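Local coordinates for peptidoglycan-recognition protein LB (Drosophila melanogaster, PDB 7NSZ), which cleaves bacterial peptidoglycan as a zinc-dependent N-acetylmuramoyl-L-alanine amidase, probably acting as a scavenger that turns biologically active peptidoglycan into inactive fragments in innate immunity, at residues A[18-23]-A[75-80]; A[131-136]-A[172-177]; A[152-155]-A[159-162]. The protein carries 1 engineered substitution. All coordinates share one frame; numbering follows the deposited sequence.

Interaction 1: A[18-23]-A[75-80]; sequences LSRSDW and WNDIGF. Engineered in segment 75-80: Phe80 (natural residue Tyr).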
# COMPACT_ATOMS: atom_id res chain seq x y z
N LEU A 18 -6.26 10.72 -4.85
CA LEU A 18 -5.67 11.37 -6.01
C LEU A 18 -5.39 10.35 -7.11
O LEU A 18 -4.98 9.20 -6.84
CB LEU A 18 -4.46 12.14 -5.54
CG LEU A 18 -4.78 13.15 -4.40
CD1 LEU A 18 -3.51 13.86 -3.98
CD2 LEU A 18 -5.87 14.15 -4.76
N SER A 19 -5.66 10.72 -8.34
CA SER A 19 -5.48 9.83 -9.49
C SER A 19 -4.00 9.71 -9.85
O SER A 19 -3.13 10.53 -9.42
CB SER A 19 -6.27 10.37 -10.66
OG SER A 19 -5.63 11.55 -11.13
N ARG A 20 -3.69 8.78 -10.72
CA ARG A 20 -2.34 8.66 -11.31
C ARG A 20 -1.93 9.95 -12.03
O ARG A 20 -0.81 10.46 -11.83
CB ARG A 20 -2.33 7.48 -12.27
CG ARG A 20 -2.45 6.11 -11.61
CD ARG A 20 -2.45 5.03 -12.66
NE ARG A 20 -1.17 4.94 -13.36
CZ ARG A 20 -0.20 4.14 -13.00
NH1 ARG A 20 -0.31 3.37 -11.93
NH2 ARG A 20 0.92 4.07 -13.70
N SER A 21 -2.84 10.55 -12.81
CA SER A 21 -2.51 11.81 -13.56
C SER A 21 -2.25 12.94 -12.56
O SER A 21 -1.36 13.78 -12.79
CB SER A 21 -3.58 12.16 -14.56
OG SER A 21 -4.82 12.29 -13.92
N ASP A 22 -2.93 12.91 -11.43
CA ASP A 22 -2.76 13.92 -10.37
C ASP A 22 -1.32 13.97 -9.90
O ASP A 22 -0.89 15.06 -9.53
CB ASP A 22 -3.72 13.72 -9.19
CG ASP A 22 -5.18 14.04 -9.44
OD1 ASP A 22 -5.48 14.83 -10.41
OD2 ASP A 22 -6.03 13.58 -8.63
N TRP A 23 -0.59 12.85 -9.84
CA TRP A 23 0.82 12.87 -9.38
C TRP A 23 1.79 12.76 -10.54
O TRP A 23 2.95 12.59 -10.31
CB TRP A 23 1.06 11.85 -8.24
CG TRP A 23 0.74 10.40 -8.49
CD1 TRP A 23 -0.43 9.77 -8.13
CD2 TRP A 23 1.63 9.38 -8.96
NE1 TRP A 23 -0.32 8.42 -8.38
CE2 TRP A 23 0.91 8.16 -8.93
CE3 TRP A 23 2.95 9.38 -9.44
CZ2 TRP A 23 1.50 6.96 -9.30
CZ3 TRP A 23 3.49 8.18 -9.85
CH2 TRP A 23 2.78 6.99 -9.74
N TRP A 75 10.10 -3.37 -13.65
CA TRP A 75 8.69 -3.74 -13.38
C TRP A 75 7.75 -2.98 -14.30
O TRP A 75 8.14 -1.94 -14.85
CB TRP A 75 8.35 -3.42 -11.92
CG TRP A 75 9.07 -4.22 -10.90
CD1 TRP A 75 10.04 -5.15 -11.09
CD2 TRP A 75 8.91 -4.08 -9.48
NE1 TRP A 75 10.45 -5.67 -9.89
CE2 TRP A 75 9.81 -4.99 -8.90
CE3 TRP A 75 8.09 -3.26 -8.69
CZ2 TRP A 75 9.92 -5.10 -7.52
CZ3 TRP A 75 8.21 -3.37 -7.33
CH2 TRP A 75 9.09 -4.29 -6.76
N ASN A 76 6.52 -3.44 -14.41
CA ASN A 76 5.54 -2.82 -15.31
C ASN A 76 5.08 -1.46 -14.80
O ASN A 76 4.54 -0.66 -15.57
CB ASN A 76 4.29 -3.68 -15.49
CG ASN A 76 4.57 -4.94 -16.28
OD1 ASN A 76 3.80 -5.91 -16.18
ND2 ASN A 76 5.65 -4.95 -17.05
N ASP A 77 5.16 -1.24 -13.50
CA ASP A 77 4.57 -0.08 -12.79
C ASP A 77 5.14 -0.03 -11.38
O ASP A 77 5.77 -0.99 -10.93
CB ASP A 77 3.05 -0.13 -12.76
CG ASP A 77 2.34 1.18 -12.52
OD1 ASP A 77 3.04 2.25 -12.57
OD2 ASP A 77 1.11 1.12 -12.36
N ILE A 78 4.90 1.08 -10.71
CA ILE A 78 5.01 1.09 -9.23
C ILE A 78 4.36 -0.18 -8.68
O ILE A 78 3.32 -0.60 -9.15
CB ILE A 78 4.35 2.34 -8.63
CG1 ILE A 78 4.79 2.51 -7.18
CG2 ILE A 78 2.86 2.40 -8.83
CD1 ILE A 78 4.38 3.82 -6.55
N GLY A 79 5.03 -0.85 -7.75
CA GLY A 79 4.53 -2.18 -7.33
C GLY A 79 3.27 -2.17 -6.45
O GLY A 79 2.64 -3.20 -6.34
N PHE A 80 2.96 -1.05 -5.84
CA PHE A 80 1.88 -0.92 -4.84
C PHE A 80 0.55 -0.58 -5.50
O PHE A 80 0.48 0.13 -6.54
CB PHE A 80 2.27 0.15 -3.83
CG PHE A 80 3.59 -0.11 -3.16
CD1 PHE A 80 3.74 -1.20 -2.30
CD2 PHE A 80 4.68 0.71 -3.35
CE1 PHE A 80 4.95 -1.47 -1.67
CE2 PHE A 80 5.87 0.46 -2.72
CZ PHE A 80 6.02 -0.66 -1.90
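Arg20 and Asp77 meet in a bidentate salt bridge, and this pair makes the polar contact between 18-23 and 75-80. Trp23 and Ile78 lie loosely beside it. The two side chains reach for each other from opposite directions. The guanidinium comes end-on, with one terminal nitrogen for each carboxylate oxygen. Arg20 NH1 lies 2.7 Å from Asp77 OD2 and uses the syn lone pair of that oxygen. The bond is bent, with an N-H...O angle of 133°. Arg20 NH2 to Asp77 OD1 is longer, at 3.0 Å, but nearly straight, and OD1 lies in the guanidinium plane. The two flat groups are not coplanar; their planes stand 56° apart. The Arg20 chain bends at its third torsion (chi3 66°), which turns the guanidinium end-on to the acid.

Further hydrogen bonds hold the charged groups. Arg20 NH1 also donates to Gly93 O and NH2 to Arg26 O. Asp77 OD1 accepts from both Arg20 NH2 and Gln66 NE2. The arginine would probably favour the ionised form of this buried carboxylate.

Within 18-23, the backbone turn is held by its own side chains. Ser19 OG accepts from Asp22 N at 3.0 Å, an ST motif. In return Ser19 N donates to Asp22 OD2 at 2.9 Å.

The salt bridge ties the loop after strand 17-18 to the loop that leads from helix 55-72 into strand 82-84. Arg20 packs on Gln66 of helix 55-72 and on Thr92 of strand 90-92, the sheet neighbour of the outermost strand 17-18.

Interaction 2: A[131-136]-A[172-177]; sequences AAKNLI and SSWPHF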
# COMPACT_ATOMS: atom_id res chain seq x y z
N ALA A 131 -5.87 7.95 6.85
CA ALA A 131 -6.03 7.77 5.40
C ALA A 131 -6.03 6.29 5.04
O ALA A 131 -6.84 5.84 4.23
CB ALA A 131 -4.94 8.48 4.69
N ALA A 132 -5.13 5.49 5.62
CA ALA A 132 -5.05 4.06 5.28
C ALA A 132 -6.35 3.39 5.66
O ALA A 132 -6.88 2.63 4.91
CB ALA A 132 -3.84 3.39 5.89
N LYS A 133 -6.84 3.69 6.87
CA LYS A 133 -8.10 3.05 7.33
C LYS A 133 -9.28 3.49 6.43
O LYS A 133 -10.09 2.63 6.11
CB LYS A 133 -8.39 3.36 8.79
CG LYS A 133 -7.32 2.84 9.73
CD LYS A 133 -7.57 3.39 11.16
CE LYS A 133 -6.52 2.99 12.17
NZ LYS A 133 -6.83 3.52 13.53
N ASN A 134 -9.28 4.75 6.03
CA ASN A 134 -10.37 5.27 5.16
C ASN A 134 -10.32 4.60 3.78
O ASN A 134 -11.34 4.16 3.22
CB ASN A 134 -10.29 6.78 5.05
CG ASN A 134 -10.70 7.45 6.34
OD1 ASN A 134 -11.47 6.88 7.13
ND2 ASN A 134 -10.19 8.65 6.59
N LEU A 135 -9.11 4.39 3.24
CA LEU A 135 -8.99 3.69 1.95
C LEU A 135 -9.55 2.28 2.05
O LEU A 135 -10.25 1.82 1.15
CB LEU A 135 -7.52 3.68 1.54
CG LEU A 135 -7.17 2.88 0.31
CD1 LEU A 135 -7.90 3.36 -0.95
CD2 LEU A 135 -5.68 2.84 0.08
N ILE A 136 -9.18 1.55 3.10
CA ILE A 136 -9.68 0.17 3.29
C ILE A 136 -11.20 0.19 3.40
O ILE A 136 -11.87 -0.62 2.76
CB ILE A 136 -8.97 -0.49 4.48
CG1 ILE A 136 -7.45 -0.60 4.26
CG2 ILE A 136 -9.65 -1.82 4.79
CD1 ILE A 136 -6.67 -0.89 5.52
N SER A 172 -1.01 -4.13 13.95
CA SER A 172 -1.40 -5.29 14.79
C SER A 172 -2.61 -4.93 15.65
O SER A 172 -3.27 -5.87 16.12
CB SER A 172 -0.30 -5.85 15.63
OG SER A 172 0.82 -6.25 14.86
N SER A 173 -2.92 -3.65 15.81
CA SER A 173 -4.09 -3.24 16.64
C SER A 173 -5.30 -2.91 15.77
O SER A 173 -6.31 -2.44 16.31
CB SER A 173 -3.72 -2.04 17.46
OG SER A 173 -3.68 -0.84 16.69
N TRP A 174 -5.18 -2.98 14.43
CA TRP A 174 -6.30 -2.66 13.53
C TRP A 174 -7.27 -3.83 13.43
O TRP A 174 -6.90 -5.00 13.51
CB TRP A 174 -5.80 -2.26 12.13
CG TRP A 174 -5.04 -0.98 12.07
CD1 TRP A 174 -4.60 -0.23 13.12
CD2 TRP A 174 -4.52 -0.36 10.89
NE1 TRP A 174 -3.89 0.83 12.67
CE2 TRP A 174 -3.83 0.79 11.30
CE3 TRP A 174 -4.64 -0.63 9.52
CZ2 TRP A 174 -3.19 1.65 10.40
CZ3 TRP A 174 -4.02 0.21 8.63
CH2 TRP A 174 -3.32 1.34 9.06
N PRO A 175 -8.53 -3.51 13.11
CA PRO A 175 -9.49 -4.53 12.70
C PRO A 175 -8.91 -5.43 11.61
O PRO A 175 -8.26 -4.98 10.66
CB PRO A 175 -10.71 -3.78 12.15
CG PRO A 175 -10.54 -2.36 12.58
CD PRO A 175 -9.10 -2.16 13.00
N HIS A 176 -9.21 -6.69 11.72
CA HIS A 176 -8.96 -7.71 10.67
C HIS A 176 -7.49 -8.15 10.65
O HIS A 176 -7.18 -9.03 9.83
CB HIS A 176 -9.39 -7.21 9.27
CG HIS A 176 -10.86 -7.00 9.13
ND1 HIS A 176 -11.60 -7.75 8.28
CD2 HIS A 176 -11.70 -6.12 9.72
CE1 HIS A 176 -12.88 -7.34 8.35
NE2 HIS A 176 -12.95 -6.36 9.23
N PHE A 177 -6.63 -7.63 11.49
CA PHE A 177 -5.24 -8.11 11.58
C PHE A 177 -5.25 -9.58 11.95
O PHE A 177 -6.06 -10.00 12.82
CB PHE A 177 -4.46 -7.31 12.62
CG PHE A 177 -3.05 -7.81 12.74
CD1 PHE A 177 -2.08 -7.50 11.78
CD2 PHE A 177 -2.70 -8.63 13.81
CE1 PHE A 177 -0.81 -8.04 11.87
CE2 PHE A 177 -1.41 -9.15 13.89
CZ PHE A 177 -0.47 -8.82 12.94
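Lys133 lays its aliphatic end over one face of the Trp174 indole. CE does the touching, 3.4 Å from Trp174 NE1. It sits above the five-membered ring, 3.7 Å from the centroid of that ring and 22° off the normal, a CH-pi contact. The lysine chain is extended beyond CG, which carries CE from the helix as far as the indole. The charged end adds a looser cation-pi interaction. Lys133 NZ is 4.5 Å from the centroid of the five-membered ring and lies off-centre.

Helix 126-142 packs on the mixed sheet of the PGRP amidase fold, with Leu135 and Ile136 on Ile113 of strand 110-115. The segment 172-177 follows helix 165-171 and makes a type II beta turn from Trp174 to Phe177. Trp174 fills the space between helix and turn, and it also rests on Leu151 of strand 149-153.

Apolar contacts are made by the six-membered part of the indole. Ala132 CB is 3.8 Å from Trp174 CH2, and Ile136 CD1 is 4.2 Å from Trp174 CZ3. Ala132 and Ile136 are one helical turn apart, so both point at the tryptophan. An alanine in place of Trp174 is likely to open a gap beside Ala132 and Ile136 and leave the Lys133 chain without the face it lies on.

The polar atom of the ring is used as well. Trp174 NE1 donates a hydrogen bond to Glu170 OE2 at the end of helix 165-171, which holds the rotation of the buried indole.

Interaction 3: A[152-155]-A[159-162]; sequences LGHR and DTEC. With ZN (zinc ion), chain B.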
# COMPACT_ATOMS: atom_id res chain seq x y z
N LEU A 152 -2.50 -7.87 6.79
CA LEU A 152 -1.14 -8.39 7.07
C LEU A 152 -0.10 -7.32 6.82
O LEU A 152 -0.37 -6.38 6.08
CB LEU A 152 -0.82 -9.56 6.12
CG LEU A 152 -1.75 -10.75 6.14
CD1 LEU A 152 -1.44 -11.66 4.94
CD2 LEU A 152 -1.63 -11.53 7.45
N GLY A 153 1.03 -7.38 7.46
CA GLY A 153 2.22 -6.66 7.04
C GLY A 153 3.03 -7.53 6.10
O GLY A 153 2.99 -8.76 6.16
N HIS A 154 3.80 -6.88 5.25
CA HIS A 154 4.70 -7.59 4.32
C HIS A 154 5.58 -8.63 5.01
O HIS A 154 5.70 -9.72 4.48
CB HIS A 154 5.50 -6.54 3.59
CG HIS A 154 6.30 -6.98 2.41
ND1 HIS A 154 7.08 -6.12 1.71
CD2 HIS A 154 6.56 -8.20 1.89
CE1 HIS A 154 7.74 -6.78 0.77
NE2 HIS A 154 7.41 -8.03 0.83
N ARG A 155 6.08 -8.30 6.20
CA ARG A 155 7.01 -9.19 6.94
C ARG A 155 6.31 -10.51 7.25
O ARG A 155 7.06 -11.45 7.61
CB ARG A 155 7.49 -8.50 8.20
CG ARG A 155 6.40 -8.13 9.18
CD ARG A 155 6.90 -7.82 10.59
NE ARG A 155 7.80 -6.69 10.55
CZ ARG A 155 8.52 -6.26 11.59
NH1 ARG A 155 8.32 -6.82 12.77
NH2 ARG A 155 9.36 -5.27 11.47
N ASP A 159 10.65 -12.65 3.86
CA ASP A 159 11.74 -12.29 4.77
C ASP A 159 12.07 -10.82 4.55
O ASP A 159 12.92 -10.51 3.71
CB ASP A 159 12.90 -13.24 4.53
CG ASP A 159 14.16 -12.89 5.28
OD1 ASP A 159 14.06 -12.28 6.38
OD2 ASP A 159 15.23 -13.32 4.78
N THR A 160 11.38 -9.94 5.27
CA THR A 160 11.58 -8.48 5.19
C THR A 160 11.23 -7.87 6.54
O THR A 160 10.41 -8.48 7.23
CB THR A 160 10.68 -7.83 4.12
OG1 THR A 160 10.99 -6.46 4.09
CG2 THR A 160 9.20 -7.94 4.37
N GLU A 161 11.77 -6.72 6.85
CA GLU A 161 11.43 -5.84 7.99
C GLU A 161 10.15 -5.01 7.72
O GLU A 161 9.48 -4.61 8.67
CB GLU A 161 12.61 -4.90 8.16
CG GLU A 161 12.54 -3.94 9.31
CD GLU A 161 13.93 -3.47 9.74
OE1 GLU A 161 14.04 -2.85 10.81
OE2 GLU A 161 14.90 -3.72 8.99
N CYS A 162 9.87 -4.76 6.45
CA CYS A 162 8.67 -3.99 6.02
C CYS A 162 7.44 -4.55 6.74
O CYS A 162 7.18 -5.75 6.74
CB CYS A 162 8.54 -4.09 4.51
SG CYS A 162 7.13 -3.17 3.91
ZN ZN B . 6.85 -4.07 1.84
O HOH W 1 9.87 -11.06 8.15
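The chain leaves strand 149-153 and doubles back, bringing the CA atoms of Arg155 and Thr160 to 4.9 Å, with a weak hydrogen bond from Arg155 N to Cys162 O. A water lies between the two arms, 2.9 Å from Arg155 O and 2.8 Å from Thr160 O.

His154 and Cys162 share the zinc ion. His154 ND1 binds it at 2.1 Å and Cys162 SG at 2.3 Å. The sulfur lies at the edge of the imidazole, near its plane. Thr160 CG2 sits over the centre of one imidazole face, 3.7 Å from the ring centroid, a CH-pi contact. With OG1 anti to the backbone N (chi1 -178°), the methyl is the branch set over the ring. OG1 accepts from Cys162 N. This is an ST turn, and it ties the threonine to the metal-binding cysteine.

Arg155 clasps the backbone of Glu161 side-on. NH2 donates to Glu161 O at 2.9 Å, on a lone pair and in the carbonyl plane. NE donates to the same oxygen at 3.3 Å, from above that plane.

His44 completes the protein ligands of the catalytic zinc. The other two come from the two ends of this turn, His154 just after strand 149-153 and Cys162 in the loop beyond. Thr160 backs the His154 ring and Arg155 holds the carbonyl just before Cys162, which would probably limit how far both ligands shift around the metal.

In the fold
Interaction 3 is the active-site contact, since it carries two of the three protein ligands of the zinc. Interactions 1 and 3 have centres 22 Å apart, on opposite sides of the chain's centre, yet their nearest atoms are about 6 Å apart. The link is Phe80, the engineered end of 75-80: its side chain lies about 6 Å from that of His154, and the natural tyrosine is inferred to be essential for coordinating the zinc-bound water. Interaction 2 is centred 16 Å from interaction 3, nearest atoms about 5 Å apart, and its Trp174 side chain is about 14 Å from the zinc. Strand 149-153 joins the two, touching Trp174 and running into His154.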